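Local coordinates for protein polyketide biosynthesis 3-hydroxy-3-methylglutaryl-ACP synthase PksG (Bacillus subtilis, PDB 4YXT) that catalyses the aldol condensation of an acetyl group carried by an acyl carrier protein with a beta-ketothioester polyketide intermediate during biosynthesis of the antibiotic bacillaene, at residues 71-84 and 99-111. The protein carries 1 engineered substitution. Residues are numbered along the deposited sequence; the frame is centred on the assembly and turned at random.
Engineered in segment 71-84: Ala82 (natural residue Glu).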
# COMPACT_ATOMS: atom_id res chain seq x y z
N LYS A 71 -3.76 12.41 -20.52
CA LYS A 71 -4.58 11.82 -19.46
C LYS A 71 -4.62 10.30 -19.63
O LYS A 71 -4.42 9.58 -18.67
CB LYS A 71 -5.97 12.41 -19.49
CG LYS A 71 -6.91 11.98 -18.38
CD LYS A 71 -8.27 12.61 -18.65
CE LYS A 71 -9.18 12.64 -17.42
NZ LYS A 71 -10.60 12.30 -17.72
N ASP A 72 -4.81 9.82 -20.85
CA ASP A 72 -4.77 8.39 -21.07
C ASP A 72 -3.42 7.73 -20.85
O ASP A 72 -3.37 6.54 -20.73
CB ASP A 72 -5.33 8.04 -22.42
CG ASP A 72 -6.84 8.06 -22.43
OD1 ASP A 72 -7.50 8.21 -21.35
OD2 ASP A 72 -7.39 7.89 -23.53
N ARG A 73 -2.33 8.48 -20.73
CA ARG A 73 -1.07 7.85 -20.34
C ARG A 73 -0.89 7.63 -18.81
O ARG A 73 0.12 7.01 -18.40
CB ARG A 73 0.13 8.61 -20.94
CG ARG A 73 0.26 8.45 -22.44
CD ARG A 73 1.41 9.31 -22.94
NE ARG A 73 2.12 8.68 -24.07
CZ ARG A 73 1.82 8.86 -25.36
NH1 ARG A 73 0.81 9.65 -25.73
NH2 ARG A 73 2.53 8.23 -26.29
N ILE A 74 -1.80 8.14 -17.96
CA ILE A 74 -1.73 7.80 -16.54
C ILE A 74 -1.98 6.29 -16.48
O ILE A 74 -3.11 5.85 -16.71
CB ILE A 74 -2.82 8.36 -15.59
CG1 ILE A 74 -3.11 9.86 -15.72
CG2 ILE A 74 -2.41 8.06 -14.14
CD1 ILE A 74 -1.93 10.76 -15.70
N GLU A 75 -0.97 5.51 -16.14
CA GLU A 75 -1.15 4.07 -15.97
C GLU A 75 -0.89 3.47 -14.57
O GLU A 75 -0.94 2.28 -14.42
CB GLU A 75 -0.26 3.41 -16.94
CG GLU A 75 -0.86 3.46 -18.30
CD GLU A 75 0.13 3.03 -19.31
OE1 GLU A 75 0.94 2.12 -19.01
OE2 GLU A 75 0.10 3.66 -20.37
N LEU A 76 -0.58 4.31 -13.58
CA LEU A 76 -0.42 3.92 -12.19
C LEU A 76 -1.15 4.93 -11.35
O LEU A 76 -0.84 6.09 -11.43
CB LEU A 76 1.07 3.89 -11.84
CG LEU A 76 1.54 3.53 -10.43
CD1 LEU A 76 1.07 2.16 -10.01
CD2 LEU A 76 3.06 3.56 -10.40
N LEU A 77 -2.14 4.51 -10.59
CA LEU A 77 -2.76 5.37 -9.64
C LEU A 77 -2.51 4.79 -8.24
O LEU A 77 -2.88 3.66 -7.97
CB LEU A 77 -4.27 5.50 -9.93
CG LEU A 77 -5.03 6.21 -8.79
CD1 LEU A 77 -4.57 7.61 -8.51
CD2 LEU A 77 -6.52 6.23 -9.02
N ILE A 78 -1.88 5.55 -7.36
CA ILE A 78 -1.52 5.05 -6.03
C ILE A 78 -2.08 6.04 -5.05
O ILE A 78 -1.73 7.21 -5.12
CB ILE A 78 0.01 4.96 -5.80
CG1 ILE A 78 0.66 3.93 -6.75
CG2 ILE A 78 0.37 4.61 -4.34
CD1 ILE A 78 2.18 3.89 -6.64
N THR A 79 -2.91 5.57 -4.12
CA THR A 79 -3.41 6.42 -3.08
C THR A 79 -2.67 6.07 -1.81
O THR A 79 -2.51 4.90 -1.47
CB THR A 79 -4.96 6.37 -2.97
OG1 THR A 79 -5.53 6.82 -4.19
CG2 THR A 79 -5.46 7.38 -1.95
N CYS A 80 -2.12 7.09 -1.17
CA CYS A 80 -1.34 6.92 0.06
C CYS A 80 -2.19 7.47 1.18
O CYS A 80 -2.58 8.67 1.15
CB CYS A 80 -0.07 7.68 -0.03
SG CYS A 80 0.83 7.42 -1.61
N SER A 81 -2.54 6.64 2.14
CA SER A 81 -3.38 7.13 3.23
C SER A 81 -3.22 6.31 4.50
O SER A 81 -2.72 5.19 4.45
CB SER A 81 -4.87 7.18 2.80
OG SER A 81 -5.71 7.64 3.92
N ALA A 82 -3.72 6.87 5.61
CA ALA A 82 -3.91 6.15 6.85
C ALA A 82 -5.37 6.32 7.24
O ALA A 82 -5.78 6.09 8.40
CB ALA A 82 -2.95 6.70 7.91
N SER A 83 -6.18 6.72 6.27
CA SER A 83 -7.57 7.07 6.49
C SER A 83 -8.43 6.18 5.58
O SER A 83 -9.32 6.62 4.90
CB SER A 83 -7.79 8.54 6.19
OG SER A 83 -6.88 9.39 6.89
N GLY A 84 -8.08 4.90 5.54
CA GLY A 84 -8.73 4.01 4.62
C GLY A 84 -10.21 3.86 4.84
O GLY A 84 -10.75 4.04 5.94
N LEU A 99 -12.24 10.61 -11.59
CA LEU A 99 -11.29 11.29 -12.48
C LEU A 99 -11.40 10.86 -13.95
O LEU A 99 -10.83 11.53 -14.82
CB LEU A 99 -9.86 11.09 -12.04
CG LEU A 99 -9.50 11.72 -10.70
CD1 LEU A 99 -8.08 11.40 -10.34
CD2 LEU A 99 -9.70 13.24 -10.69
N GLY A 100 -12.13 9.79 -14.25
CA GLY A 100 -12.31 9.37 -15.63
C GLY A 100 -11.03 8.92 -16.22
O GLY A 100 -10.78 9.20 -17.37
N LEU A 101 -10.18 8.23 -15.43
CA LEU A 101 -8.93 7.67 -15.95
C LEU A 101 -9.18 6.46 -16.87
O LEU A 101 -10.28 5.92 -16.90
CB LEU A 101 -7.98 7.28 -14.79
CG LEU A 101 -7.64 8.34 -13.75
CD1 LEU A 101 -6.64 7.76 -12.74
CD2 LEU A 101 -7.06 9.55 -14.47
N ASN A 102 -8.18 6.12 -17.69
CA ASN A 102 -8.26 4.99 -18.59
C ASN A 102 -8.34 3.69 -17.78
O ASN A 102 -7.66 3.56 -16.75
CB ASN A 102 -6.96 4.96 -19.43
CG ASN A 102 -6.85 3.74 -20.36
OD1 ASN A 102 -7.80 3.01 -20.62
ND2 ASN A 102 -5.66 3.52 -20.86
N ARG A 103 -9.10 2.69 -18.24
CA ARG A 103 -9.18 1.42 -17.46
C ARG A 103 -7.85 0.67 -17.45
O ARG A 103 -7.64 -0.21 -16.60
CB ARG A 103 -10.28 0.49 -17.99
CG ARG A 103 -11.69 1.05 -17.97
CD ARG A 103 -12.19 1.32 -19.39
NE ARG A 103 -12.67 0.09 -19.99
CZ ARG A 103 -12.56 -0.27 -21.26
NH1 ARG A 103 -11.99 0.51 -22.19
NH2 ARG A 103 -13.02 -1.46 -21.57
N ASN A 104 -6.99 0.98 -18.41
CA ASN A 104 -5.67 0.39 -18.51
C ASN A 104 -4.67 0.99 -17.49
O ASN A 104 -3.72 1.68 -17.85
CB ASN A 104 -5.09 0.54 -19.95
CG ASN A 104 -3.75 -0.15 -20.09
OD1 ASN A 104 -3.46 -1.14 -19.41
ND2 ASN A 104 -2.90 0.38 -20.92
N CYS A 105 -4.89 0.70 -16.21
CA CYS A 105 -4.21 1.40 -15.14
C CYS A 105 -4.07 0.49 -13.89
O CYS A 105 -5.10 -0.06 -13.38
CB CYS A 105 -5.06 2.62 -14.81
SG CYS A 105 -4.35 3.86 -13.69
N ARG A 106 -2.87 0.38 -13.32
CA ARG A 106 -2.84 -0.19 -11.95
C ARG A 106 -3.33 0.79 -10.92
O ARG A 106 -2.88 1.96 -10.90
CB ARG A 106 -1.48 -0.62 -11.54
CG ARG A 106 -0.79 -1.51 -12.53
CD ARG A 106 0.56 -1.84 -11.94
NE ARG A 106 1.27 -2.88 -12.65
CZ ARG A 106 2.39 -2.71 -13.35
NH1 ARG A 106 2.94 -1.50 -13.48
NH2 ARG A 106 2.94 -3.76 -13.95
N LEU A 107 -4.16 0.27 -10.00
CA LEU A 107 -4.80 1.00 -8.90
C LEU A 107 -4.53 0.25 -7.57
O LEU A 107 -4.85 -0.96 -7.48
CB LEU A 107 -6.31 0.89 -9.06
CG LEU A 107 -6.88 1.40 -10.35
CD1 LEU A 107 -8.33 1.00 -10.57
CD2 LEU A 107 -6.70 2.90 -10.31
N PHE A 108 -3.98 0.94 -6.58
CA PHE A 108 -3.85 0.40 -5.22
C PHE A 108 -3.52 1.49 -4.20
O PHE A 108 -3.31 2.66 -4.55
CB PHE A 108 -2.81 -0.75 -5.12
CG PHE A 108 -1.43 -0.39 -5.63
CD1 PHE A 108 -1.13 -0.51 -6.96
CD2 PHE A 108 -0.48 0.14 -4.78
CE1 PHE A 108 0.11 -0.23 -7.44
CE2 PHE A 108 0.79 0.44 -5.24
CZ PHE A 108 1.08 0.25 -6.58
N GLU A 109 -3.49 1.09 -2.93
CA GLU A 109 -3.32 1.95 -1.86
C GLU A 109 -2.07 1.51 -1.15
O GLU A 109 -1.79 0.29 -1.07
CB GLU A 109 -4.55 1.75 -0.88
CG GLU A 109 -4.78 2.85 0.11
CD GLU A 109 -6.12 2.73 0.91
OE1 GLU A 109 -7.28 2.71 0.34
OE2 GLU A 109 -5.97 2.74 2.14
N VAL A 110 -1.38 2.49 -0.54
CA VAL A 110 -0.18 2.27 0.22
C VAL A 110 -0.30 2.92 1.59
O VAL A 110 -0.82 4.05 1.71
CB VAL A 110 1.06 2.86 -0.49
CG1 VAL A 110 2.19 2.95 0.49
CG2 VAL A 110 1.47 1.94 -1.60
N LYS A 111 0.22 2.21 2.59
CA LYS A 111 0.03 2.48 4.02
C LYS A 111 1.39 2.40 4.69
O LYS A 111 2.12 1.41 4.55
CB LYS A 111 -0.92 1.46 4.66
CG LYS A 111 -1.31 1.76 6.11
CD LYS A 111 -1.67 0.51 6.96
CE LYS A 111 -3.02 -0.05 6.53
NZ LYS A 111 -3.37 -1.39 7.10
O HOH W 1 -5.63 7.12 -17.38
O HOH W 2 1.49 1.10 -13.83
O HOH W 3 -4.38 2.84 4.09
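Phe108 and Ile78 pack side by side on one face of a parallel strand pair, 74-80 with 106-111, which helix 91-99 links into a beta-alpha-beta unit of the thiolase-like fold. Ile78 CG1 makes an off-centre CH-pi contact, 4.1 Å from the Phe108 ring centroid. The ring reaches it because Phe108 CG stands between its own backbone N and carbonyl carbon (chi1 55°); Leu76 CD1 touches the same ring obliquely, at CE1, and Val110 CG2 lies at its edge, in plane. On the other face, Leu77 CB and CD2 both rest on Leu107 CD2, and Leu77 CD2 also meets Leu101 CD1 at 4.0 Å, a cluster covered by His96 of helix 91-99.

Six backbone hydrogen bonds join the strands from Glu75 to Ser81, the straightest running from Leu77 N to Arg106 O (2.7 Å, 174°). Ahead of strand 106-111, a water accepts from Asn102 N and donates to the carbonyl oxygens of Lys71 and Ile74, tying this loop to the turn that leads into strand 74-80, while Lys71 NZ bonds Leu99 O (3.0 Å) and Gly100 O at the Schellman end of helix 91-99.

Beyond the pair, strand 106-111 continues the sheet antiparallel into the second subunit, whose Lys111 forms a salt bridge with Glu109 OE2, while Leu91 N binds OE1. Strand 74-80 leads to engineered Ala82; the natural glutamate there is probably the active-site proton donor/acceptor, as in related enzymes. Just before it, Ser81 OG closes an ST turn by accepting from Ser83 N at 2.6 Å.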